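Local atomic coordinates of stress-induced protein 1 (Caenorhabditis elegans, PDB entry 4YE0), a protein that probably binds unfolded proteins as a small heat shock protein, represented here by a construct built around its alpha-crystallin domain. Residues F13-D18 against R57-P62; E39-V44 against K52-R57. All blocks are in the same frame, centred on the assembly; numbering follows the deposited sequence.

Interaction 1: F13-D18 against R57-P62; sequences FCVKLD and RQFTLP. With SO4 (sulfate ion), chain D.
Phe13 reaches from strand 12-18 onto Leu61 and Pro62, just past the end of strand 49-60. The nearest CA pairs, Phe13 with Leu61, Val15 with Phe59 and Leu17 with Arg57, stand 8.4 to 10.1 Å apart on chain directions 173° from each other: two sheets packed face to face in the beta-sandwich of the alpha-crystallin domain, joined here by side chains.

The apolar contacts come first. With CG anti to its backbone N (chi1 -178°), the Phe13 ring extends toward the other sheet and crosses both partners at about a right angle. CE2 of Phe13 meets CD1 of Leu61 at 3.6 Å, and CE1 of Phe13 meets CD of Pro62 at 3.7 Å, so the ring's two flanks engage different residues. An alanine here would remove that ring and is likely to leave Leu61 CD1 and the Pro62 ring without their cover from strand 12-18. Val15 and Phe59 approach from opposite directions: Val15 CG1 lies 3.6 Å from Phe59 CZ, while Val15 CG2 sits 3.7 Å from Phe59 CE1, so both methyls come at the CZ-CE1 end of the ring from one side of its plane. Leu17 CD1 makes a looser contact with Arg57 CG.

The polar element lies at the periphery. Bends at chi2 and chi3 carry the Arg57 guanidinium to a sulfate, whose O1 accepts a bond from NH2 at 2.8 Å in the guanidinium plane; NH1 binds Gly1 O. Between these two segments the contact is therefore carbon on carbon, the arginine contributing its aliphatic stem while its charge turns elsewhere.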
ATOM      1  N   PHE A  13     -19.150   0.098 -18.290  1.00 56.74           N
ATOM      2  CA  PHE A  13     -17.738   0.051 -17.947  1.00 55.00           C
ATOM      3  C   PHE A  13     -17.673  -0.213 -16.452  1.00 57.30           C
ATOM      4  O   PHE A  13     -18.484   0.313 -15.693  1.00 57.87           O
ATOM      5  CB  PHE A  13     -17.063   1.380 -18.278  1.00 45.97           C
ATOM      6  CG  PHE A  13     -15.588   1.393 -18.005  1.00 54.07           C
ATOM      7  CD1 PHE A  13     -14.699   0.845 -18.918  1.00 52.20           C
ATOM      8  CD2 PHE A  13     -15.088   1.956 -16.838  1.00 54.35           C
ATOM      9  CE1 PHE A  13     -13.338   0.854 -18.671  1.00 53.20           C
ATOM     10  CE2 PHE A  13     -13.727   1.968 -16.587  1.00 53.99           C
ATOM     11  CZ  PHE A  13     -12.850   1.418 -17.506  1.00 54.08           C
ATOM     12  N   CYS A  14     -16.724  -1.037 -16.028  1.00 60.20           N
ATOM     13  CA  CYS A  14     -16.595  -1.354 -14.614  1.00 59.17           C
ATOM     14  C   CYS A  14     -15.143  -1.593 -14.246  1.00 57.97           C
ATOM     15  O   CYS A  14     -14.402  -2.238 -14.983  1.00 60.72           O
ATOM     16  CB  CYS A  14     -17.439  -2.577 -14.256  1.00 61.86           C
ATOM     17  SG  CYS A  14     -18.040  -2.566 -12.552  1.00 73.86           S
ATOM     18  N   VAL A  15     -14.742  -1.040 -13.110  1.00 58.62           N
ATOM     19  CA  VAL A  15     -13.440  -1.304 -12.534  1.00 53.74           C
ATOM     20  C   VAL A  15     -13.670  -1.733 -11.089  1.00 53.76           C
ATOM     21  O   VAL A  15     -14.610  -1.265 -10.446  1.00 50.32           O
ATOM     22  CB  VAL A  15     -12.541  -0.054 -12.602  1.00 57.47           C
ATOM     23  CG1 VAL A  15     -11.287  -0.242 -11.768  1.00 60.19           C
ATOM     24  CG2 VAL A  15     -12.168   0.242 -14.045  1.00 60.25           C
ATOM     25  N   LYS A  16     -12.829  -2.637 -10.595  1.00 54.04           N
ATOM     26  CA  LYS A  16     -12.882  -3.069  -9.200  1.00 55.52           C
ATOM     27  C   LYS A  16     -11.487  -3.045  -8.590  1.00 52.43           C
ATOM     28  O   LYS A  16     -10.569  -3.647  -9.141  1.00 52.81           O
ATOM     29  CB  LYS A  16     -13.472  -4.474  -9.097  1.00 58.30           C
ATOM     30  CG  LYS A  16     -14.990  -4.498  -9.068  1.00 60.07           C
ATOM     31  CD  LYS A  16     -15.519  -5.912  -8.869  1.00 68.03           C
ATOM     32  CE  LYS A  16     -16.979  -5.918  -8.435  1.00 73.97           C
ATOM     33  NZ  LYS A  16     -17.907  -5.777  -9.591  1.00 80.30           N
ATOM     34  N   LEU A  17     -11.341  -2.353  -7.460  1.00 50.66           N
ATOM     35  CA  LEU A  17     -10.050  -2.207  -6.784  1.00 50.91           C
ATOM     36  C   LEU A  17     -10.082  -2.814  -5.388  1.00 49.10           C
ATOM     37  O   LEU A  17     -11.117  -2.802  -4.721  1.00 50.54           O
ATOM     38  CB  LEU A  17      -9.667  -0.728  -6.625  1.00 52.58           C
ATOM     39  CG  LEU A  17      -9.655   0.216  -7.827  1.00 57.40           C
ATOM     40  CD1 LEU A  17      -8.833  -0.375  -8.959  1.00 62.85           C
ATOM     41  CD2 LEU A  17     -11.071   0.544  -8.284  1.00 56.55           C
ATOM     42  N   ASP A  18      -8.927  -3.314  -4.952  1.00 53.78           N
ATOM     43  CA  ASP A  18      -8.731  -3.752  -3.575  1.00 58.00           C
ATOM     44  C   ASP A  18      -8.310  -2.531  -2.762  1.00 57.38           C
ATOM     45  O   ASP A  18      -7.216  -1.997  -2.940  1.00 58.97           O
ATOM     46  CB  ASP A  18      -7.663  -4.847  -3.496  1.00 61.69           C
ATOM     47  CG  ASP A  18      -7.559  -5.477  -2.111  1.00 65.77           C
ATOM     48  OD1 ASP A  18      -6.911  -6.538  -1.996  1.00 74.02           O
ATOM     49  OD2 ASP A  18      -8.119  -4.921  -1.140  1.00 62.04           O
ATOM     50  N   ARG A  57      -3.878   5.148  -8.429  1.00 42.33           N
ATOM     51  CA  ARG A  57      -4.206   4.368  -9.613  1.00 42.41           C
ATOM     52  C   ARG A  57      -4.905   5.297 -10.582  1.00 39.57           C
ATOM     53  O   ARG A  57      -5.831   6.015 -10.208  1.00 36.84           O
ATOM     54  CB  ARG A  57      -5.122   3.202  -9.249  1.00 48.18           C
ATOM     55  CG  ARG A  57      -5.575   2.347 -10.425  1.00 55.43           C
ATOM     56  CD  ARG A  57      -4.532   1.326 -10.852  1.00 61.99           C
ATOM     57  NE  ARG A  57      -4.168   0.409  -9.773  1.00 68.01           N
ATOM     58  CZ  ARG A  57      -3.305  -0.598  -9.898  1.00 72.29           C
ATOM     59  NH1 ARG A  57      -3.036  -1.369  -8.852  1.00 79.04           N
ATOM     60  NH2 ARG A  57      -2.710  -0.847 -11.058  1.00 72.98           N
ATOM     61  N   GLN A  58      -4.454   5.289 -11.828  1.00 39.14           N
ATOM     62  CA  GLN A  58      -5.013   6.170 -12.832  1.00 38.94           C
ATOM     63  C   GLN A  58      -5.221   5.429 -14.137  1.00 38.20           C
ATOM     64  O   GLN A  58      -4.385   4.623 -14.539  1.00 45.60           O
ATOM     65  CB  GLN A  58      -4.087   7.366 -13.031  1.00 40.69           C
ATOM     66  CG  GLN A  58      -4.589   8.392 -14.026  1.00 44.74           C
ATOM     67  CD  GLN A  58      -3.690   9.610 -14.075  1.00 54.52           C
ATOM     68  OE1 GLN A  58      -3.660  10.404 -13.137  1.00 49.96           O
ATOM     69  NE2 GLN A  58      -2.942   9.756 -15.165  1.00 63.18           N
ATOM     70  N   PHE A  59      -6.348   5.692 -14.789  1.00 37.79           N
ATOM     71  CA  PHE A  59      -6.582   5.188 -16.138  1.00 41.56           C
ATOM     72  C   PHE A  59      -7.522   6.084 -16.924  1.00 39.01           C
ATOM     73  O   PHE A  59      -8.234   6.921 -16.362  1.00 41.39           O
ATOM     74  CB  PHE A  59      -7.096   3.744 -16.124  1.00 49.68           C
ATOM     75  CG  PHE A  59      -8.010   3.436 -14.982  1.00 53.20           C
ATOM     76  CD1 PHE A  59      -9.369   3.665 -15.087  1.00 58.36           C
ATOM     77  CD2 PHE A  59      -7.508   2.911 -13.800  1.00 61.50           C
ATOM     78  CE1 PHE A  59     -10.215   3.380 -14.033  1.00 59.56           C
ATOM     79  CE2 PHE A  59      -8.347   2.622 -12.740  1.00 62.64           C
ATOM     80  CZ  PHE A  59      -9.703   2.860 -12.857  1.00 61.52           C
ATOM     81  N   THR A  60      -7.490   5.911 -18.238  1.00 43.79           N
ATOM     82  CA  THR A  60      -8.289   6.708 -19.147  1.00 46.58           C
ATOM     83  C   THR A  60      -9.513   5.898 -19.529  1.00 46.00           C
ATOM     84  O   THR A  60      -9.392   4.791 -20.047  1.00 49.96           O
ATOM     85  CB  THR A  60      -7.489   7.080 -20.410  1.00 48.62           C
ATOM     86  OG1 THR A  60      -6.293   7.775 -20.033  1.00 55.25           O
ATOM     87  CG2 THR A  60      -8.314   7.966 -21.334  1.00 42.55           C
ATOM     88  N   LEU A  61     -10.687   6.449 -19.236  1.00 45.91           N
ATOM     89  CA  LEU A  61     -11.955   5.844 -19.624  1.00 42.44           C
ATOM     90  C   LEU A  61     -12.113   5.897 -21.137  1.00 47.10           C
ATOM     91  O   LEU A  61     -11.635   6.839 -21.777  1.00 49.88           O
ATOM     92  CB  LEU A  61     -13.126   6.596 -18.976  1.00 38.66           C
ATOM     93  CG  LEU A  61     -13.564   6.264 -17.542  1.00 39.74           C
ATOM     94  CD1 LEU A  61     -12.609   5.344 -16.795  1.00 42.35           C
ATOM     95  CD2 LEU A  61     -13.799   7.547 -16.757  1.00 40.79           C
ATOM     96  N   PRO A  62     -12.773   4.879 -21.719  1.00 46.29           N
ATOM     97  CA  PRO A  62     -13.158   4.944 -23.125  1.00 45.71           C
ATOM     98  C   PRO A  62     -13.984   6.189 -23.446  1.00 49.05           C
ATOM     99  O   PRO A  62     -14.645   6.747 -22.562  1.00 47.14           O
ATOM    100  CB  PRO A  62     -14.004   3.686 -23.318  1.00 44.13           C
ATOM    101  CG  PRO A  62     -13.503   2.723 -22.300  1.00 43.41           C
ATOM    102  CD  PRO A  62     -12.969   3.533 -21.148  1.00 44.76           C
TER
HETATM  103  S   SO4 D 201       0.556  -2.738 -10.384  1.00 79.90           S
HETATM  104  O1  SO4 D 201      -0.575  -2.613 -11.329  1.00 73.52           O
HETATM  105  O2  SO4 D 201       1.751  -3.238 -11.104  1.00 86.48           O
HETATM  106  O3  SO4 D 201       0.195  -3.682  -9.302  1.00 80.31           O
HETATM  107  O4  SO4 D 201       0.863  -1.414  -9.802  1.00 71.15           O

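Interaction 2: E39-V44 against K52-R57; sequences EGHHEV and KRSFTR. With SO4 (sulfate ion), chain C; SO4 (sulfate ion), chain D.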
ATOM      1  N   GLU A  39      -6.996   7.514  -5.348  1.00 30.58           N
ATOM      2  CA  GLU A  39      -5.893   7.728  -4.417  1.00 34.05           C
ATOM      3  C   GLU A  39      -6.264   7.305  -3.004  1.00 35.50           C
ATOM      4  O   GLU A  39      -7.391   7.515  -2.558  1.00 37.65           O
ATOM      5  CB  GLU A  39      -5.500   9.208  -4.387  1.00 39.02           C
ATOM      6  CG  GLU A  39      -4.630   9.638  -5.550  1.00 48.21           C
ATOM      7  CD  GLU A  39      -4.198  11.090  -5.455  1.00 58.66           C
ATOM      8  OE1 GLU A  39      -3.840  11.546  -4.348  1.00 61.84           O
ATOM      9  OE2 GLU A  39      -4.209  11.776  -6.497  1.00 67.45           O
ATOM     10  N   GLY A  40      -5.295   6.730  -2.307  1.00 37.57           N
ATOM     11  CA  GLY A  40      -5.433   6.395  -0.897  1.00 39.83           C
ATOM     12  C   GLY A  40      -4.225   6.905  -0.140  1.00 40.23           C
ATOM     13  O   GLY A  40      -3.093   6.732  -0.592  1.00 38.40           O
ATOM     14  N   HIS A  41      -4.457   7.554   0.996  1.00 40.50           N
ATOM     15  CA  HIS A  41      -3.369   7.984   1.864  1.00 44.59           C
ATOM     16  C   HIS A  41      -3.702   7.715   3.323  1.00 47.26           C
ATOM     17  O   HIS A  41      -4.675   8.250   3.862  1.00 47.07           O
ATOM     18  CB  HIS A  41      -3.033   9.461   1.664  1.00 49.81           C
ATOM     19  CG  HIS A  41      -1.812   9.901   2.413  1.00 60.63           C
ATOM     20  ND1 HIS A  41      -1.713  11.128   3.035  1.00 63.42           N
ATOM     21  CD2 HIS A  41      -0.645   9.262   2.664  1.00 65.47           C
ATOM     22  CE1 HIS A  41      -0.534  11.230   3.619  1.00 62.87           C
ATOM     23  NE2 HIS A  41       0.134  10.111   3.410  1.00 66.50           N
ATOM     24  N   HIS A  42      -2.892   6.869   3.948  1.00 46.72           N
ATOM     25  CA  HIS A  42      -2.996   6.603   5.371  1.00 44.93           C
ATOM     26  C   HIS A  42      -1.690   7.024   6.037  1.00 49.55           C
ATOM     27  O   HIS A  42      -0.608   6.658   5.577  1.00 47.99           O
ATOM     28  CB  HIS A  42      -3.274   5.123   5.614  1.00 41.28           C
ATOM     29  CG  HIS A  42      -3.056   4.698   7.029  1.00 47.10           C
ATOM     30  ND1 HIS A  42      -4.010   4.863   8.010  1.00 51.88           N
ATOM     31  CD2 HIS A  42      -1.988   4.130   7.633  1.00 51.04           C
ATOM     32  CE1 HIS A  42      -3.540   4.408   9.158  1.00 52.22           C
ATOM     33  NE2 HIS A  42      -2.314   3.958   8.956  1.00 53.78           N
ATOM     34  N   GLU A  43      -1.805   7.792   7.116  1.00 52.79           N
ATOM     35  CA  GLU A  43      -0.650   8.326   7.827  1.00 56.31           C
ATOM     36  C   GLU A  43      -0.959   8.362   9.319  1.00 63.25           C
ATOM     37  O   GLU A  43      -1.804   9.140   9.767  1.00 66.45           O
ATOM     38  CB  GLU A  43      -0.325   9.727   7.311  1.00 62.28           C
ATOM     39  CG  GLU A  43       0.935  10.346   7.896  1.00 71.51           C
ATOM     40  CD  GLU A  43       1.351  11.612   7.171  1.00 84.68           C
ATOM     41  OE1 GLU A  43       0.463  12.348   6.686  1.00 86.13           O
ATOM     42  OE2 GLU A  43       2.570  11.876   7.087  1.00 91.14           O
ATOM     43  N   VAL A  44      -0.275   7.508  10.077  1.00 68.12           N
ATOM     44  CA  VAL A  44      -0.515   7.353  11.510  1.00 72.35           C
ATOM     45  C   VAL A  44       0.754   7.658  12.298  1.00 81.28           C
ATOM     46  O   VAL A  44       1.859   7.399  11.829  1.00 75.11           O
ATOM     47  CB  VAL A  44      -1.044   5.927  11.826  1.00 71.27           C
ATOM     48  CG1 VAL A  44      -0.213   5.210  12.893  1.00 72.21           C
ATOM     49  CG2 VAL A  44      -2.512   5.982  12.229  1.00 72.24           C
ATOM     50  N   LYS A  52       2.850   4.816   7.388  1.00 52.28           N
ATOM     51  CA  LYS A  52       2.412   5.642   6.279  1.00 48.75           C
ATOM     52  C   LYS A  52       2.224   4.738   5.061  1.00 42.85           C
ATOM     53  O   LYS A  52       3.099   3.938   4.744  1.00 45.23           O
ATOM     54  CB  LYS A  52       3.466   6.726   6.040  1.00 53.79           C
ATOM     55  CG  LYS A  52       3.227   7.668   4.871  1.00 62.07           C
ATOM     56  CD  LYS A  52       4.433   8.595   4.713  1.00 67.77           C
ATOM     57  CE  LYS A  52       4.484   9.283   3.355  1.00 74.01           C
ATOM     58  NZ  LYS A  52       3.911  10.661   3.388  1.00 74.61           N
ATOM     59  N   ARG A  53       1.067   4.851   4.414  1.00 40.95           N
ATOM     60  CA  ARG A  53       0.711   4.048   3.244  1.00 43.02           C
ATOM     61  C   ARG A  53       0.081   4.947   2.207  1.00 40.11           C
ATOM     62  O   ARG A  53      -0.560   5.936   2.544  1.00 41.31           O
ATOM     63  CB  ARG A  53      -0.320   2.981   3.596  1.00 49.67           C
ATOM     64  CG  ARG A  53       0.218   1.754   4.293  1.00 54.23           C
ATOM     65  CD  ARG A  53      -0.830   0.649   4.283  1.00 57.36           C
ATOM     66  NE  ARG A  53      -2.042   0.991   5.026  1.00 54.40           N
ATOM     67  CZ  ARG A  53      -2.139   0.992   6.354  1.00 52.24           C
ATOM     68  NH1 ARG A  53      -1.091   0.699   7.115  1.00 56.27           N
ATOM     69  NH2 ARG A  53      -3.290   1.303   6.937  1.00 46.12           N
ATOM     70  N   SER A  54       0.228   4.565   0.946  1.00 41.54           N
ATOM     71  CA  SER A  54      -0.232   5.382  -0.160  1.00 43.31           C
ATOM     72  C   SER A  54      -0.401   4.540  -1.402  1.00 41.52           C
ATOM     73  O   SER A  54       0.310   3.549  -1.593  1.00 44.20           O
ATOM     74  CB  SER A  54       0.780   6.487  -0.461  1.00 49.83           C
ATOM     75  OG  SER A  54       0.677   7.547   0.465  1.00 58.03           O
ATOM     76  N   PHE A  55      -1.344   4.939  -2.244  1.00 41.85           N
ATOM     77  CA  PHE A  55      -1.395   4.442  -3.607  1.00 42.11           C
ATOM     78  C   PHE A  55      -2.114   5.443  -4.497  1.00 41.62           C
ATOM     79  O   PHE A  55      -2.929   6.242  -4.030  1.00 41.45           O
ATOM     80  CB  PHE A  55      -2.040   3.047  -3.689  1.00 41.59           C
ATOM     81  CG  PHE A  55      -3.537   3.066  -3.830  1.00 45.69           C
ATOM     82  CD1 PHE A  55      -4.355   3.012  -2.708  1.00 43.64           C
ATOM     83  CD2 PHE A  55      -4.131   3.118  -5.087  1.00 48.11           C
ATOM     84  CE1 PHE A  55      -5.734   3.023  -2.837  1.00 44.55           C
ATOM     85  CE2 PHE A  55      -5.510   3.131  -5.219  1.00 48.74           C
ATOM     86  CZ  PHE A  55      -6.313   3.082  -4.092  1.00 45.04           C
ATOM     87  N   THR A  56      -1.773   5.406  -5.777  1.00 42.58           N
ATOM     88  CA  THR A  56      -2.446   6.195  -6.786  1.00 41.35           C
ATOM     89  C   THR A  56      -2.631   5.305  -8.003  1.00 42.26           C
ATOM     90  O   THR A  56      -1.666   4.748  -8.526  1.00 47.95           O
ATOM     91  CB  THR A  56      -1.633   7.447  -7.157  1.00 43.02           C
ATOM     92  OG1 THR A  56      -1.288   8.160  -5.967  1.00 41.93           O
ATOM     93  CG2 THR A  56      -2.432   8.366  -8.083  1.00 40.76           C
ATOM     94  N   ARG A  57      -3.878   5.148  -8.429  1.00 42.33           N
ATOM     95  CA  ARG A  57      -4.206   4.368  -9.613  1.00 42.41           C
ATOM     96  C   ARG A  57      -4.905   5.297 -10.582  1.00 39.57           C
ATOM     97  O   ARG A  57      -5.831   6.015 -10.208  1.00 36.84           O
ATOM     98  CB  ARG A  57      -5.122   3.202  -9.249  1.00 48.18           C
ATOM     99  CG  ARG A  57      -5.575   2.347 -10.425  1.00 55.43           C
ATOM    100  CD  ARG A  57      -4.532   1.326 -10.852  1.00 61.99           C
ATOM    101  NE  ARG A  57      -4.168   0.409  -9.773  1.00 68.01           N
ATOM    102  CZ  ARG A  57      -3.305  -0.598  -9.898  1.00 72.29           C
ATOM    103  NH1 ARG A  57      -3.036  -1.369  -8.852  1.00 79.04           N
ATOM    104  NH2 ARG A  57      -2.710  -0.847 -11.058  1.00 72.98           N
TER
HETATM  105  S   SO4 C 901      -1.137   1.185  10.656  1.00 66.01           S
HETATM  106  O1  SO4 C 901      -2.480   1.592  11.134  1.00 74.25           O
HETATM  107  O2  SO4 C 901      -0.638   2.196   9.701  1.00 67.89           O
HETATM  108  O3  SO4 C 901      -1.215  -0.133   9.984  1.00 65.14           O
HETATM  109  O4  SO4 C 901      -0.207   1.104  11.806  1.00 55.51           O
HETATM  110  S   SO4 D 201       0.556  -2.738 -10.384  1.00 79.90           S
HETATM  111  O1  SO4 D 201      -0.575  -2.613 -11.329  1.00 73.52           O
HETATM  112  O2  SO4 D 201       1.751  -3.238 -11.104  1.00 86.48           O
HETATM  113  O3  SO4 D 201       0.195  -3.682  -9.302  1.00 80.31           O
HETATM  114  O4  SO4 D 201       0.863  -1.414  -9.802  1.00 71.15           O
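Glu39 lies beside Thr56, the two side chains pointing the same way, with Glu39 CG 3.6 Å from Thr56 CG2; they form a non-hydrogen-bonded antiparallel pair. Gly40 and Phe55 follow as a hydrogen-bonded pair: Gly40 N to Phe55 O and Phe55 N to Gly40 O both measure 3.0 Å. The Phe55 ring turns one face to Gly40, whose backbone N lies 3.7 Å above the ring plane, offset toward the rim. The Phe55 chi1 of 88° brings the ring back over the neighbouring strand, where a CB at position 40 would clash with CE1.

His41, opposite Ser54, extends its ring until CD2 lies 3.3 Å from Arg53 O, near the ring plane. His42 pairs with Arg53 through a second set of backbone bonds, Arg53 N to His42 O measuring 2.7 Å. Their side chains stack: the guanidinium lies flat on the imidazole, planes 13° and centres 4.0 Å apart, a turn at Arg53 chi3 (-63°) folding the group over. Both reach one sulfate, His42 by NE2 and Arg53 by NH1. The anion would probably offset the charge of the stacked pair, while Glu26 binds ND1 of His42 and Ala21 O takes NH2 of Arg53, limiting rotation of both groups. Glu43 runs alongside Lys52, its OE2 4.1 Å from NZ, beyond salt-bridge range.

The segments lie on the two arms of the hairpin formed by strands 35-45 and 49-60. Strand 27-32 flanks 35-45, Phe22 packs edge-to-face on Phe55, and 49-60 pairs antiparallel with a strand of the second subunit, as in metazoan alpha-crystallin dimers, whose long strands pair with each other.

Overall arrangement
Strand 49-60 serves both contacts, with Arg57 common to them and centres about 18 Å apart. Interaction 1 is buried, its centre about 6 Å from that of the chain, and joins the two sheets through side chains; interaction 2, about 16 Å out, is a surface contact between neighbouring strands of one sheet. The buried surface, 243 against 536 Å², reflects that difference between facing sheets and paired backbones. Aromatic and aliphatic carbons dominate the former, whereas backbone hydrogen bonds, a stacked imidazole-guanidinium pair and charged groups mark the latter. Along the chain, interaction 2 nests within the loop closed by interaction 1, and both touch the second subunit.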